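Phosphonate monoester hydrolase (Ruegeria pomeroyi, PDB 4UPK) belongs to the sulfatase family within the alkaline phosphatase clan, enzymes built as alpha/beta folds around a mixed central sheet. Local coordinates at residues D55-E58 and L62-L65; Y239-P242 and L246-P249; A66-S71 and G335-T340; T308-Y313 and L352-S357; P199-P204 and D303-T308. All coordinates share one frame; numbering follows the deposited sequence.

Contact 1 of 5, residues D55-E58 and L62-L65; sequences DHVE and LRAL
R63 reaches from helix 60-67 to the backbone carbonyl of V57, a worked example of how one arginine can tie a helix to the loop that leads into it. Its CB points toward residues 55-58, and the chain sets off with CG opposite the carbonyl carbon (chi1 -77°). From CG to NE it runs extended, carrying the guanidinium away from the helix and across to the loop. NE spends its proton on the main-chain O of L49. Beyond it the two terminal nitrogens close on a single acceptor: NH1 lies 2.9 Å from V57 O and NH2 3.1 Å from the same V57 O. Neither bond is straight, with angles of 146° at NH1 and 136° at NH2. The oxygen sits close to the plane of the guanidinium; NH1 lies in the carbonyl plane, whereas NH2 stands above it. NH2 also donates to C48 O and, weakly, to A54 O. Alongside these bonds, V57 CG1 is 4.0 Å from R63 NH2, and the CA of E58 comes just as near NH1. The E58 carboxylate keeps its distance, OE1 being 5.1 Å from R63 NH1. The chemistry is therefore that of a cation satisfied chiefly by neutral main-chain carbonyls: the forked bond to V57 and those to L49 and C48 fix the rotation of the guanidinium, while E58, not in contact, could at most add a weak electrostatic attraction.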
# COMPACT_ATOMS: atom_id res chain seq x y z
N ASP A 55 51.68 5.17 10.24
CA ASP A 55 52.84 6.03 10.55
C ASP A 55 53.12 7.12 9.52
O ASP A 55 54.01 7.94 9.73
CB ASP A 55 54.10 5.18 10.79
CG ASP A 55 54.07 4.33 12.05
OD1 ASP A 55 53.35 4.71 13.03
OD2 ASP A 55 54.78 3.28 12.08
N HIS A 56 52.37 7.14 8.41
CA HIS A 56 52.54 8.11 7.32
C HIS A 56 51.40 9.10 7.21
O HIS A 56 51.33 9.85 6.23
CB HIS A 56 52.79 7.37 5.99
CG HIS A 56 53.98 6.46 6.06
ND1 HIS A 56 53.84 5.13 6.38
CD2 HIS A 56 55.30 6.76 5.98
CE1 HIS A 56 55.06 4.63 6.42
NE2 HIS A 56 55.98 5.57 6.19
N VAL A 57 50.50 9.13 8.22
CA VAL A 57 49.34 10.01 8.24
C VAL A 57 48.95 10.38 9.70
O VAL A 57 49.00 9.53 10.60
CB VAL A 57 48.15 9.45 7.39
CG1 VAL A 57 47.61 8.12 7.92
CG2 VAL A 57 47.02 10.48 7.24
N GLU A 58 48.57 11.64 9.91
CA GLU A 58 48.16 12.15 11.21
C GLU A 58 46.66 12.06 11.32
O GLU A 58 45.96 12.73 10.58
CB GLU A 58 48.62 13.61 11.44
CG GLU A 58 50.10 13.88 11.20
CD GLU A 58 51.09 13.03 11.98
OE1 GLU A 58 50.92 12.91 13.21
OE2 GLU A 58 52.04 12.51 11.35
N LEU A 62 40.64 10.67 15.59
CA LEU A 62 40.19 9.28 15.41
C LEU A 62 40.99 8.33 16.33
O LEU A 62 40.42 7.40 16.89
CB LEU A 62 40.31 8.85 13.93
CG LEU A 62 39.32 9.53 12.96
CD1 LEU A 62 39.79 9.41 11.52
CD2 LEU A 62 37.91 8.97 13.10
N ARG A 63 42.28 8.60 16.50
CA ARG A 63 43.15 7.81 17.38
C ARG A 63 42.88 8.10 18.86
O ARG A 63 43.00 7.20 19.69
CB ARG A 63 44.63 8.01 17.01
CG ARG A 63 45.03 7.23 15.77
CD ARG A 63 46.39 7.60 15.21
NE ARG A 63 46.56 7.08 13.85
CZ ARG A 63 47.38 7.59 12.94
NH1 ARG A 63 48.14 8.64 13.22
NH2 ARG A 63 47.45 7.05 11.73
N ALA A 64 42.45 9.35 19.18
CA ALA A 64 42.09 9.72 20.55
C ALA A 64 40.79 9.03 20.91
O ALA A 64 40.69 8.48 22.01
CB ALA A 64 41.96 11.24 20.69
N LEU A 65 39.81 8.98 19.96
CA LEU A 65 38.54 8.29 20.17
C LEU A 65 38.75 6.80 20.38
O LEU A 65 38.15 6.24 21.28
CB LEU A 65 37.54 8.57 19.04
CG LEU A 65 36.15 7.91 19.18
CD1 LEU A 65 35.29 8.60 20.27
CD2 LEU A 65 35.43 7.86 17.84

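Contact 2 of 5, residues Y239-P242 and L246-P249; sequences YIRP and LVAP
In the long loop that leaves strand 234-239, a parallel strand of the central mixed sheet, R241 bends back so that its guanidinium lies against V247. The chain turns at chi2 (-52°), which brings the end of the side chain nearer to residues 246-249 than its root would suggest. V247 O stands over one face of the guanidinium, 3.8 Å from R241 NH1 and offset toward the rim, so this is packing of a carbonyl on a flat cation and not a hydrogen bond. On the valine side chain, CG1 meets R241 NH2 at 3.9 Å. L246 approaches differently, its CA lying at the guanidinium edge, 4.5 Å from R241 NH1.

The polar needs of the arginine are met by other neighbours: NE forms a salt bridge with D213, at the start of helix 213-224, and NH1 bonds to P245 O, within the same loop. The peptide between R241 and P242 is cis, and the P242 ring packs on I41 and Y313. Through D213, R241 ties this loop to a helix beside strand 234-239, which pairs in parallel with 35-41 and 125-127 in an alpha/beta core consistent with the sulfatase family.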
# COMPACT_ATOMS: atom_id res chain seq x y z
N TYR A 239 31.04 11.88 5.41
CA TYR A 239 32.13 12.57 4.74
C TYR A 239 32.55 11.77 3.52
O TYR A 239 32.90 10.60 3.66
CB TYR A 239 33.34 12.72 5.67
CG TYR A 239 33.10 13.60 6.87
CD1 TYR A 239 33.13 14.99 6.75
CD2 TYR A 239 32.91 13.05 8.14
CE1 TYR A 239 32.94 15.81 7.86
CE2 TYR A 239 32.73 13.87 9.26
CZ TYR A 239 32.76 15.25 9.12
OH TYR A 239 32.62 16.09 10.19
N ILE A 240 32.52 12.40 2.36
CA ILE A 240 32.94 11.82 1.10
C ILE A 240 34.44 11.63 1.06
O ILE A 240 34.91 10.58 0.64
CB ILE A 240 32.37 12.61 -0.13
CG1 ILE A 240 32.61 11.85 -1.47
CG2 ILE A 240 32.87 14.06 -0.20
CD1 ILE A 240 31.85 10.46 -1.54
N ARG A 241 35.19 12.66 1.52
CA ARG A 241 36.64 12.68 1.59
C ARG A 241 37.19 11.69 2.61
O ARG A 241 36.57 11.54 3.67
CB ARG A 241 37.16 14.10 1.91
CG ARG A 241 36.75 15.18 0.91
CD ARG A 241 37.08 14.82 -0.52
NE ARG A 241 36.83 15.95 -1.41
CZ ARG A 241 37.30 16.05 -2.65
NH1 ARG A 241 38.09 15.11 -3.15
NH2 ARG A 241 37.01 17.11 -3.39
N PRO A 242 38.33 10.99 2.33
CA PRO A 242 39.15 11.00 1.09
C PRO A 242 38.49 10.21 -0.03
O PRO A 242 38.04 9.08 0.19
CB PRO A 242 40.47 10.38 1.57
CG PRO A 242 40.04 9.38 2.64
CD PRO A 242 38.87 10.03 3.33
N LEU A 246 40.62 13.53 -6.56
CA LEU A 246 41.63 13.84 -5.55
C LEU A 246 42.21 15.25 -5.68
O LEU A 246 42.95 15.56 -6.61
CB LEU A 246 42.75 12.78 -5.50
CG LEU A 246 42.34 11.37 -5.03
CD1 LEU A 246 43.52 10.42 -5.15
CD2 LEU A 246 41.82 11.38 -3.59
N VAL A 247 41.81 16.10 -4.74
CA VAL A 247 42.24 17.48 -4.58
C VAL A 247 42.08 17.83 -3.12
O VAL A 247 41.07 17.46 -2.52
CB VAL A 247 41.56 18.48 -5.58
CG1 VAL A 247 40.05 18.66 -5.33
CG2 VAL A 247 42.29 19.82 -5.62
N ALA A 248 43.07 18.52 -2.53
CA ALA A 248 43.03 18.92 -1.12
C ALA A 248 43.28 20.41 -0.99
O ALA A 248 44.13 20.95 -1.71
CB ALA A 248 44.04 18.12 -0.30
N PRO A 249 42.53 21.13 -0.11
CA PRO A 249 42.81 22.57 0.06
C PRO A 249 44.12 22.80 0.83
O PRO A 249 44.56 21.91 1.58
CB PRO A 249 41.58 23.06 0.82
CG PRO A 249 41.19 21.90 1.66
CD PRO A 249 41.48 20.68 0.83

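Contact 3 of 5, residues A66-S71 and G335-T340; sequences AQDAVS and GQYDDT
D68, the first residue to leave the helical path after helix 60-67, faces Y337, the first residue of a type I beta turn that runs to T340, although the nearest CA atoms of the two segments, those of D68 and D338, are 10.7 Å apart. Both segments follow a helix end: A69 N bonds to A66 O, and G335, with positive phi, ends helix 303-333 in a Schellman motif.

The gap is bridged by two side chains coming from opposite directions. Both stretch out trans to the main-chain N (chi1 -166° in D68 and -179° in Y337), an extension that lets the tyrosine hydroxyl reach the carboxylate. Y337 OH donates to D68 OD2 over 2.6 Å, and D68 OD2 receives the bond on its anti lone pair, the one turned away from the other carboxylate oxygen. The same OD2 lies 3.3 Å from Y337 CE2, at the ring edge and in the ring plane. Carboxylate and ring are almost coplanar, only 7° apart, so the two flat groups continue one another and do not stack.

D68 OD2 has a second partner, NE of R375 on strand 372-375, in a salt bridge, and K332 makes a cation-pi contact with the Y337 ring. The like-charged D338 stays clear, its OD1 5.9 Å from D68 OD2. Taken together, the arginine and the phenol hydroxyl would both stabilise a negatively charged D68, consistent with an ionised carboxylate.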
# COMPACT_ATOMS: atom_id res chain seq x y z
N ALA A 66 39.63 6.17 19.56
CA ALA A 66 39.97 4.74 19.68
C ALA A 66 40.56 4.44 21.07
O ALA A 66 40.23 3.41 21.67
CB ALA A 66 40.96 4.35 18.59
N GLN A 67 41.40 5.36 21.59
CA GLN A 67 42.02 5.27 22.92
C GLN A 67 40.98 5.33 24.06
O GLN A 67 41.21 4.76 25.12
CB GLN A 67 43.08 6.38 23.08
CG GLN A 67 44.46 5.88 23.50
CD GLN A 67 45.04 4.89 22.53
OE1 GLN A 67 45.44 5.24 21.42
NE2 GLN A 67 45.07 3.62 22.92
N ASP A 68 39.84 6.00 23.81
CA ASP A 68 38.76 6.13 24.78
C ASP A 68 37.56 5.23 24.43
O ASP A 68 36.47 5.40 24.98
CB ASP A 68 38.35 7.62 24.86
CG ASP A 68 37.48 7.98 26.04
OD1 ASP A 68 37.78 7.52 27.16
OD2 ASP A 68 36.49 8.72 25.84
N ALA A 69 37.76 4.24 23.54
CA ALA A 69 36.67 3.37 23.06
C ALA A 69 37.12 1.98 22.63
O ALA A 69 38.21 1.54 22.99
CB ALA A 69 35.93 4.06 21.92
N VAL A 70 36.25 1.29 21.86
CA VAL A 70 36.48 -0.05 21.33
C VAL A 70 36.79 -0.01 19.79
O VAL A 70 36.00 0.52 19.00
CB VAL A 70 35.30 -1.00 21.68
CG1 VAL A 70 35.59 -2.44 21.26
CG2 VAL A 70 34.94 -0.94 23.17
N SER A 71 37.96 -0.56 19.41
CA SER A 71 38.43 -0.65 18.03
C SER A 71 38.29 -2.09 17.52
O SER A 71 38.67 -3.02 18.22
CB SER A 71 39.89 -0.22 17.92
OG SER A 71 40.06 1.11 18.37
N GLY A 335 28.05 18.41 27.22
CA GLY A 335 27.93 17.33 28.20
C GLY A 335 27.14 16.16 27.66
O GLY A 335 26.43 15.48 28.41
N GLN A 336 27.23 15.92 26.34
CA GLN A 336 26.51 14.86 25.64
C GLN A 336 27.41 13.70 25.20
O GLN A 336 26.89 12.71 24.72
CB GLN A 336 25.77 15.43 24.42
CG GLN A 336 24.59 16.34 24.75
CD GLN A 336 23.93 16.80 23.46
OE1 GLN A 336 22.85 16.31 23.09
NE2 GLN A 336 24.60 17.66 22.70
N TYR A 337 28.74 13.81 25.38
CA TYR A 337 29.71 12.79 25.01
C TYR A 337 29.54 11.44 25.72
O TYR A 337 29.54 10.40 25.06
CB TYR A 337 31.13 13.35 25.19
CG TYR A 337 32.26 12.40 24.82
CD1 TYR A 337 32.64 12.24 23.49
CD2 TYR A 337 32.99 11.74 25.80
CE1 TYR A 337 33.71 11.41 23.14
CE2 TYR A 337 34.06 10.91 25.46
CZ TYR A 337 34.42 10.76 24.14
OH TYR A 337 35.48 9.94 23.81
N ASP A 338 29.43 11.45 27.06
CA ASP A 338 29.31 10.21 27.85
C ASP A 338 27.97 9.49 27.66
O ASP A 338 27.96 8.28 27.77
CB ASP A 338 29.60 10.45 29.34
CG ASP A 338 30.92 11.12 29.67
OD1 ASP A 338 31.92 10.85 28.96
OD2 ASP A 338 30.98 11.85 30.68
N ASP A 339 26.88 10.22 27.31
CA ASP A 339 25.52 9.70 27.09
C ASP A 339 25.19 9.39 25.59
O ASP A 339 24.01 9.30 25.23
CB ASP A 339 24.48 10.71 27.64
CG ASP A 339 24.38 10.85 29.15
OD1 ASP A 339 24.99 10.01 29.87
OD2 ASP A 339 23.66 11.75 29.61
N THR A 340 26.24 9.25 24.72
CA THR A 340 26.07 9.01 23.28
C THR A 340 26.75 7.74 22.77
O THR A 340 27.93 7.49 23.06
CB THR A 340 26.54 10.26 22.49
OG1 THR A 340 25.79 11.38 22.94
CG2 THR A 340 26.38 10.14 20.95

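Contact 4 of 5, residues T308-Y313 and L352-S357; sequences TLRAVY and LGDRHS
R310 and L352 meet through the arginine's NH1, which donates to L352 O at 2.8 Å with an angle of 155°. That oxygen lies in the guanidinium plane, at its edge, although the donor is tilted from the carbonyl plane. A bend at chi3 (66°) turns the guanidinium so that its edge meets L352 O, with R310 CG 3.7 Å from L352 CG on the way. NH1 serves a second acceptor, a water 2.8 Å from it, and this water donates to D354 OD1 over 2.7 Å. Arginine and aspartate are thus linked mainly through solvent; the direct salt bridge from R310 NH1 to D354 OD1 is long, at 3.8 Å. NH2 of R310 bonds to P262 O.

The segments belong to helix 303-333 and to the connection after strand 340-346 of the central sheet; in relatives of the alkaline phosphatase clan, metal ligands commonly follow directly on this strand, upstream of 352-357. Here the connection is held compact by its own bonds: S357 N and S357 OG both donate to D354 O, and G353 N bonds to S357 O.

D354 is further held by A265 N on OD1 and by a salt bridge from R45 to OD2. L352 also meets a second side chain of the helix, its CD1 lying over one face of the Y313 ring in a CH-pi contact, 3.7 Å from the centroid. The Y313 hydroxyl is paired with Q43 O and R45 N.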
# COMPACT_ATOMS: atom_id res chain seq x y z
N THR A 308 51.88 10.85 -5.49
CA THR A 308 51.26 12.16 -5.36
C THR A 308 49.79 12.02 -4.97
O THR A 308 49.36 12.65 -4.01
CB THR A 308 51.54 13.03 -6.61
OG1 THR A 308 52.95 13.13 -6.78
CG2 THR A 308 50.96 14.41 -6.49
N LEU A 309 49.07 11.14 -5.69
CA LEU A 309 47.67 10.80 -5.44
C LEU A 309 47.53 10.25 -4.03
O LEU A 309 46.60 10.61 -3.32
CB LEU A 309 47.21 9.75 -6.46
CG LEU A 309 46.45 10.28 -7.67
CD1 LEU A 309 47.37 11.00 -8.65
CD2 LEU A 309 45.71 9.16 -8.36
N ARG A 310 48.47 9.37 -3.62
CA ARG A 310 48.56 8.74 -2.30
C ARG A 310 48.76 9.79 -1.20
O ARG A 310 48.06 9.73 -0.19
CB ARG A 310 49.67 7.66 -2.31
CG ARG A 310 49.20 6.37 -2.95
CD ARG A 310 50.30 5.38 -3.31
NE ARG A 310 51.01 4.82 -2.15
CZ ARG A 310 50.62 3.75 -1.45
NH1 ARG A 310 49.50 3.11 -1.79
NH2 ARG A 310 51.34 3.32 -0.42
N ALA A 311 49.65 10.80 -1.43
CA ALA A 311 49.88 11.92 -0.51
C ALA A 311 48.64 12.84 -0.39
O ALA A 311 48.35 13.31 0.71
CB ALA A 311 51.10 12.73 -0.95
N VAL A 312 47.93 13.10 -1.51
CA VAL A 312 46.71 13.93 -1.56
C VAL A 312 45.59 13.26 -0.76
O VAL A 312 44.95 13.92 0.05
CB VAL A 312 46.30 14.31 -3.02
CG1 VAL A 312 44.91 14.95 -3.06
CG2 VAL A 312 47.35 15.23 -3.66
N TYR A 313 45.40 11.94 -0.97
CA TYR A 313 44.43 11.08 -0.27
C TYR A 313 44.64 11.12 1.25
O TYR A 313 43.67 11.32 1.99
CB TYR A 313 44.56 9.63 -0.79
CG TYR A 313 43.76 8.60 -0.02
CD1 TYR A 313 44.31 7.94 1.08
CD2 TYR A 313 42.48 8.24 -0.42
CE1 TYR A 313 43.58 6.98 1.78
CE2 TYR A 313 41.75 7.27 0.27
CZ TYR A 313 42.31 6.64 1.37
OH TYR A 313 41.60 5.68 2.06
N LEU A 352 44.34 2.18 -3.82
CA LEU A 352 45.35 3.24 -3.75
C LEU A 352 46.68 2.88 -4.46
O LEU A 352 47.77 3.23 -4.00
CB LEU A 352 45.55 3.65 -2.28
CG LEU A 352 45.88 5.10 -2.02
CD1 LEU A 352 44.67 5.98 -2.25
CD2 LEU A 352 46.43 5.27 -0.60
N GLY A 353 46.57 2.19 -5.60
CA GLY A 353 47.73 1.80 -6.38
C GLY A 353 48.19 0.39 -6.08
O GLY A 353 48.98 -0.17 -6.85
N ASP A 354 47.72 -0.18 -4.95
CA ASP A 354 48.06 -1.54 -4.55
C ASP A 354 47.60 -2.49 -5.64
O ASP A 354 46.48 -2.34 -6.13
CB ASP A 354 47.40 -1.93 -3.20
CG ASP A 354 48.08 -1.39 -1.95
OD1 ASP A 354 49.05 -0.62 -2.08
OD2 ASP A 354 47.63 -1.73 -0.83
N ARG A 355 48.48 -3.43 -6.04
CA ARG A 355 48.22 -4.48 -7.05
C ARG A 355 47.86 -3.90 -8.43
O ARG A 355 47.04 -4.47 -9.16
CB ARG A 355 47.14 -5.48 -6.55
CG ARG A 355 47.30 -5.93 -5.09
CD ARG A 355 48.68 -6.52 -4.80
NE ARG A 355 48.96 -7.68 -5.66
CZ ARG A 355 48.61 -8.93 -5.38
NH1 ARG A 355 47.99 -9.21 -4.24
NH2 ARG A 355 48.89 -9.90 -6.23
N HIS A 356 48.46 -2.74 -8.76
CA HIS A 356 48.29 -1.96 -10.01
C HIS A 356 46.84 -1.55 -10.26
O HIS A 356 46.42 -1.43 -11.41
CB HIS A 356 48.95 -2.66 -11.21
CG HIS A 356 50.42 -2.85 -11.04
ND1 HIS A 356 51.32 -1.88 -11.42
CD2 HIS A 356 51.11 -3.90 -10.53
CE1 HIS A 356 52.52 -2.36 -11.14
NE2 HIS A 356 52.44 -3.58 -10.59
N SER A 357 46.08 -1.32 -9.17
CA SER A 357 44.67 -0.98 -9.23
C SER A 357 44.27 0.15 -8.28
O SER A 357 44.98 0.44 -7.32
CB SER A 357 43.79 -2.21 -9.05
OG SER A 357 44.01 -2.78 -7.77
O HOH W 1 49.77 0.98 0.01

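Contact 5 of 5, residues P199-P204 and D303-T308; sequences PRLNGP and DETIQT
L201 lays its CD2 methyl against the first turns of helix 303-333, where it overlaps T305 and T308 together. The methyl is 3.9 Å from T305 CA and equally far from T308 CG2, lying across two residues one helical turn apart. A chi1 of -166° points the leucine straight out from its own backbone, which carries the methyl as far as the helix. T305 CG2 closes on the same methyl at 4.1 Å.

N202, the next residue, meets T308 at about a right angle. Its CB is 3.5 Å from T308 CG2, and the amide carbon CG follows at 3.7 Å, so the threonine methyl touches the root of the asparagine as well as its amide. T308 CG2 is thus the methyl that both L201 and N202 touch.

The elements joined are a loop between helices 169-177 and 213-224 and the N-terminal end of a long helix that packs beside the central sheet of this sulfatase-family fold. The loop presents its side chains from a type I beta turn, R200 to G203, in which G203 N bonds to R200 O. Next to L201, R200 turns to its own loop, its NE forming a salt bridge with D194.

The two threonine hydroxyls of the contact are occupied nearby. T308 OG1 donates back to E304 O at 2.6 Å, and T308 N bonds to this oxygen from the other face of its plane. T305 OG1 pairs with T302 OG1 and E300 O outside the two segments.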
# COMPACT_ATOMS: atom_id res chain seq x y z
N PRO A 199 49.57 22.74 -15.48
CA PRO A 199 48.78 21.91 -14.55
C PRO A 199 49.68 21.23 -13.52
O PRO A 199 50.77 20.76 -13.85
CB PRO A 199 48.08 20.89 -15.47
CG PRO A 199 48.14 21.49 -16.82
CD PRO A 199 49.42 22.27 -16.87
N ARG A 200 49.24 21.27 -12.25
CA ARG A 200 49.95 20.74 -11.11
C ARG A 200 49.06 19.69 -10.43
O ARG A 200 47.95 20.02 -10.00
CB ARG A 200 50.38 21.89 -10.16
CG ARG A 200 51.10 21.48 -8.86
CD ARG A 200 52.42 20.76 -9.05
NE ARG A 200 53.47 21.66 -9.51
CZ ARG A 200 54.76 21.32 -9.61
NH1 ARG A 200 55.15 20.09 -9.32
NH2 ARG A 200 55.65 22.21 -10.01
N LEU A 201 49.55 18.44 -10.38
CA LEU A 201 48.82 17.28 -9.83
C LEU A 201 48.38 17.46 -8.37
O LEU A 201 47.22 17.19 -8.06
CB LEU A 201 49.61 15.97 -10.06
CG LEU A 201 48.89 14.60 -9.86
CD1 LEU A 201 47.64 14.47 -10.72
CD2 LEU A 201 49.86 13.45 -10.15
N ASN A 202 49.30 17.92 -7.50
CA ASN A 202 48.99 18.19 -6.09
C ASN A 202 48.85 19.69 -5.82
O ASN A 202 49.15 20.16 -4.72
CB ASN A 202 49.98 17.50 -5.13
CG ASN A 202 51.42 17.89 -5.31
OD1 ASN A 202 51.79 18.66 -6.21
ND2 ASN A 202 52.26 17.36 -4.42
N GLY A 203 48.35 20.41 -6.83
CA GLY A 203 48.05 21.83 -6.73
C GLY A 203 46.96 22.03 -5.69
O GLY A 203 46.10 21.15 -5.50
N PRO A 204 46.99 23.13 -4.92
CA PRO A 204 45.92 23.34 -3.91
C PRO A 204 44.52 23.48 -4.54
O PRO A 204 44.40 23.89 -5.69
CB PRO A 204 46.36 24.63 -3.20
CG PRO A 204 47.20 25.35 -4.19
CD PRO A 204 47.92 24.28 -4.98
N ASP A 303 55.50 6.28 -10.88
CA ASP A 303 55.67 6.22 -9.43
C ASP A 303 55.48 7.61 -8.83
O ASP A 303 54.93 7.71 -7.75
CB ASP A 303 57.04 5.64 -9.06
CG ASP A 303 57.15 4.12 -9.18
OD1 ASP A 303 56.13 3.47 -9.47
OD2 ASP A 303 58.24 3.58 -8.92
N GLU A 304 55.88 8.68 -9.55
CA GLU A 304 55.71 10.08 -9.12
C GLU A 304 54.22 10.42 -9.03
O GLU A 304 53.79 11.01 -8.05
CB GLU A 304 56.42 11.05 -10.07
CG GLU A 304 56.51 12.47 -9.53
CD GLU A 304 57.11 13.53 -10.43
OE1 GLU A 304 57.91 13.18 -11.33
OE2 GLU A 304 56.83 14.73 -10.21
N THR A 305 53.44 10.03 -10.06
CA THR A 305 52.00 10.23 -10.13
C THR A 305 51.29 9.46 -8.99
O THR A 305 50.55 10.07 -8.21
CB THR A 305 51.49 9.81 -11.51
OG1 THR A 305 51.94 10.75 -12.47
CG2 THR A 305 49.98 9.63 -11.59
N ILE A 306 51.53 8.14 -8.89
CA ILE A 306 50.94 7.24 -7.90
C ILE A 306 51.15 7.75 -6.47
O ILE A 306 50.18 7.84 -5.72
CB ILE A 306 51.40 5.77 -8.14
CG1 ILE A 306 50.77 5.20 -9.44
CG2 ILE A 306 51.09 4.85 -6.95
CD1 ILE A 306 51.63 4.11 -10.14
N GLN A 307 52.39 8.15 -6.13
CA GLN A 307 52.75 8.66 -4.80
C GLN A 307 52.11 10.01 -4.46
O GLN A 307 51.80 10.28 -3.30
CB GLN A 307 54.28 8.65 -4.60
CG GLN A 307 54.91 7.25 -4.64
CD GLN A 307 54.47 6.33 -3.53
OE1 GLN A 307 53.46 5.65 -3.63
NE2 GLN A 307 55.24 6.26 -2.47
N THR A 308 51.88 10.85 -5.49
CA THR A 308 51.26 12.16 -5.36
C THR A 308 49.79 12.02 -4.97
O THR A 308 49.36 12.65 -4.01
CB THR A 308 51.54 13.03 -6.61
OG1 THR A 308 52.95 13.13 -6.78
CG2 THR A 308 50.96 14.41 -6.49

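In the fold
From the N terminus, contact 1 closes first, joining helix 60-67 to the loop just before it. Contact 3 opens on that same helix and closes only at 335-340, after helix 303-333, so its loop encloses contacts 5 and 2. Contact 5 spans 199-204 to 303-308, and contact 2, a short turn-back after strand 234-239, nests inside it. Contact 4 begins where contact 5 ends, at T308, and crosses contact 3 by reaching beyond it to 352-357. Contacts 2, 4 and 5 touch around the start of helix 303-333, whereas contact 3 joins the segment after its far end to the start of strand 70-76, about 37 Å from contact 5 between centres, and meets contact 1 through L65 and Y337.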